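Local atomic coordinates of HIAXHD3 (Humicola insolens, PDB entry 3ZXK), a protein that removes arabinofuranose side chains, probably from xylan, as an exo-acting family 43 glycoside hydrolase whose active site has been a target of engineering for endo-xylanase activity. Residues S33-A37 with A78-W84. Sequence-based numbering, arbitrary orientation. Where two conformers were deposited one is given.
Sequences SSTFA and AYVKGIW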
loop_
_atom_site.group_PDB
_atom_site.type_symbol
_atom_site.label_atom_id
_atom_site.label_comp_id
_atom_site.label_asym_id
_atom_site.label_seq_id
_atom_site.Cartn_x
_atom_site.Cartn_y
_atom_site.Cartn_z
ATOM N N SER A 33 -4.612 3.188 3.265
ATOM C CA SER A 33 -4.303 2.958 1.842
ATOM C C SER A 33 -4.819 1.619 1.302
ATOM O O SER A 33 -5.298 0.761 2.080
ATOM C CB SER A 33 -2.805 3.147 1.531
ATOM O OG SER A 33 -2.028 2.130 2.137
ATOM N N SER A 34 -4.711 1.445 -0.025
ATOM C CA SER A 34 -5.225 0.249 -0.696
ATOM C C SER A 34 -4.137 -0.715 -1.113
ATOM O O SER A 34 -3.019 -0.317 -1.500
ATOM C CB SER A 34 -5.987 0.675 -1.934
ATOM O OG SER A 34 -7.000 1.570 -1.558
ATOM N N THR A 35 -4.467 -2.005 -1.026
ATOM C CA THR A 35 -3.460 -3.053 -1.177
ATOM C C THR A 35 -3.836 -4.208 -2.101
ATOM O O THR A 35 -3.099 -5.162 -2.176
ATOM C CB THR A 35 -3.124 -3.666 0.192
ATOM O OG1 THR A 35 -4.323 -3.721 0.979
ATOM C CG2 THR A 35 -2.073 -2.793 0.947
ATOM N N PHE A 36 -4.977 -4.140 -2.784
ATOM C CA PHE A 36 -5.288 -5.179 -3.793
ATOM C C PHE A 36 -5.294 -6.577 -3.146
ATOM O O PHE A 36 -6.021 -6.771 -2.161
ATOM C CB PHE A 36 -4.405 -4.988 -5.060
ATOM C CG PHE A 36 -4.614 -3.621 -5.669
ATOM C CD1 PHE A 36 -3.929 -2.492 -5.187
ATOM C CD2 PHE A 36 -5.610 -3.442 -6.643
ATOM C CE1 PHE A 36 -4.201 -1.224 -5.706
ATOM C CE2 PHE A 36 -5.885 -2.179 -7.160
ATOM C CZ PHE A 36 -5.169 -1.080 -6.696
ATOM N N ALA A 37 -4.507 -7.511 -3.658
ATOM C CA ALA A 37 -4.478 -8.872 -3.114
ATOM C C ALA A 37 -3.328 -9.105 -2.129
ATOM O O ALA A 37 -3.070 -10.238 -1.729
ATOM C CB ALA A 37 -4.456 -9.911 -4.243
ATOM N N ALA A 78 -6.354 -13.794 -7.367
ATOM C CA ALA A 78 -7.127 -12.560 -7.195
ATOM C C ALA A 78 -6.224 -11.354 -7.482
ATOM O O ALA A 78 -6.421 -10.269 -6.935
ATOM C CB ALA A 78 -7.722 -12.471 -5.784
ATOM N N TYR A 79 -5.218 -11.552 -8.330
ATOM C CA TYR A 79 -4.346 -10.454 -8.732
ATOM C C TYR A 79 -5.138 -9.231 -9.180
ATOM O O TYR A 79 -6.005 -9.334 -10.058
ATOM C CB TYR A 79 -3.362 -10.873 -9.831
ATOM C CG TYR A 79 -2.207 -11.677 -9.325
ATOM C CD1 TYR A 79 -1.164 -11.060 -8.606
ATOM C CD2 TYR A 79 -2.141 -13.043 -9.566
ATOM C CE1 TYR A 79 -0.072 -11.811 -8.155
ATOM C CE2 TYR A 79 -1.071 -13.814 -9.088
ATOM C CZ TYR A 79 -0.036 -13.197 -8.411
ATOM O OH TYR A 79 1.012 -13.960 -7.946
ATOM N N VAL A 80 -4.799 -8.072 -8.594
ATOM C CA VAL A 80 -5.349 -6.757 -8.979
ATOM C C VAL A 80 -6.853 -6.657 -8.650
ATOM O O VAL A 80 -7.540 -5.745 -9.099
ATOM C CB VAL A 80 -4.995 -6.313 -10.438
ATOM C CG1 VAL A 80 -5.062 -4.798 -10.586
ATOM C CG2 VAL A 80 -3.639 -6.816 -10.857
ATOM N N LYS A 81 -7.354 -7.596 -7.865
ATOM C CA LYS A 81 -8.688 -7.483 -7.290
ATOM C C LYS A 81 -8.538 -6.973 -5.862
ATOM O O LYS A 81 -7.804 -6.018 -5.634
ATOM C CB LYS A 81 -9.471 -8.796 -7.432
ATOM C CG LYS A 81 -9.698 -9.186 -8.907
ATOM C CD LYS A 81 -10.510 -10.456 -9.008
ATOM C CE LYS A 81 -10.808 -10.817 -10.446
ATOM N NZ LYS A 81 -11.356 -12.202 -10.554
ATOM N N GLY A 82 -9.240 -7.574 -4.911
ATOM C CA GLY A 82 -9.081 -7.201 -3.513
ATOM C C GLY A 82 -9.386 -5.742 -3.219
ATOM O O GLY A 82 -10.360 -5.198 -3.720
ATOM N N ILE A 83 -8.560 -5.140 -2.372
ATOM C CA ILE A 83 -8.861 -3.836 -1.816
ATOM C C ILE A 83 -8.465 -2.714 -2.765
ATOM O O ILE A 83 -7.283 -2.472 -3.021
ATOM C CB ILE A 83 -8.174 -3.645 -0.449
ATOM C CG1 ILE A 83 -8.723 -4.687 0.535
ATOM C CG2 ILE A 83 -8.335 -2.203 0.057
ATOM C CD1 ILE A 83 -7.988 -4.722 1.884
ATOM N N TRP A 84 -9.498 -2.091 -3.326
ATOM C CA TRP A 84 -9.362 -0.871 -4.120
ATOM C C TRP A 84 -9.596 0.320 -3.194
ATOM O O TRP A 84 -9.399 0.210 -1.967
ATOM C CB TRP A 84 -10.309 -0.922 -5.304
ATOM C CG TRP A 84 -9.842 -1.831 -6.412
ATOM C CD1 TRP A 84 -9.212 -3.069 -6.302
ATOM C CD2 TRP A 84 -9.992 -1.599 -7.846
ATOM N NE1 TRP A 84 -8.988 -3.624 -7.541
ATOM C CE2 TRP A 84 -9.407 -2.773 -8.520
ATOM C CE3 TRP A 84 -10.495 -0.552 -8.612
ATOM C CZ2 TRP A 84 -9.361 -2.878 -9.901
ATOM C CZ3 TRP A 84 -10.448 -0.663 -10.005
ATOM C CH2 TRP A 84 -9.896 -1.801 -10.639
HETATM O O HOH W 1 -2.871 -7.615 -6.424
#
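A single antiparallel bridge joins two loops of the family 43 catalytic domain beside the glycan pocket, and Phe36 and Ile83 form its hydrogen-bonded pair. Phe36 N donates to Ile83 O at 2.9 Å, and Ile83 N returns a bond to Phe36 O at 3.0 Å. Next to the bridge, Gly82, with its positive phi, brings its CA to 3.4 Å from Phe36 O in a CA-H...O contact. Ser34 OG donates to Trp84 O at 2.8 Å, from above the carbonyl plane. Ser86 OG also bonds Trp84 O.

Phe36 CG sits beside its own backbone N (chi1 -58°), which sets one ring face against Ile83 O, with the oxygen over the ring centre. The Phe36 ring meets the indole of Trp84 obliquely, with the planes at 55°. Phe36 CE2 lies over one indole face, toward its rim, 3.4 Å from Trp84 NE1. In the fold, the pair lies where the five-bladed beta-propeller of this family faces the C-terminal beta-sandwich, and Phe505 meets both rings. Trp84 NE1 donates to Val80 O at 3.0 Å, almost in the indole plane, which fixes the turn of the ring. Trp84 also touches bound xylose units. A leucine here would probably leave Val80 O without this donor, uncover part of Phe36 and take an aromatic surface from the pocket.

Residues Ala78 to Lys81 form a type II turn, closed by Lys81 N to Ala78 O. A water accepts from both Val80 N and Ala37 N, tying the turn to the other loop. Ala37 CB rests 3.4 Å from Ala78 O.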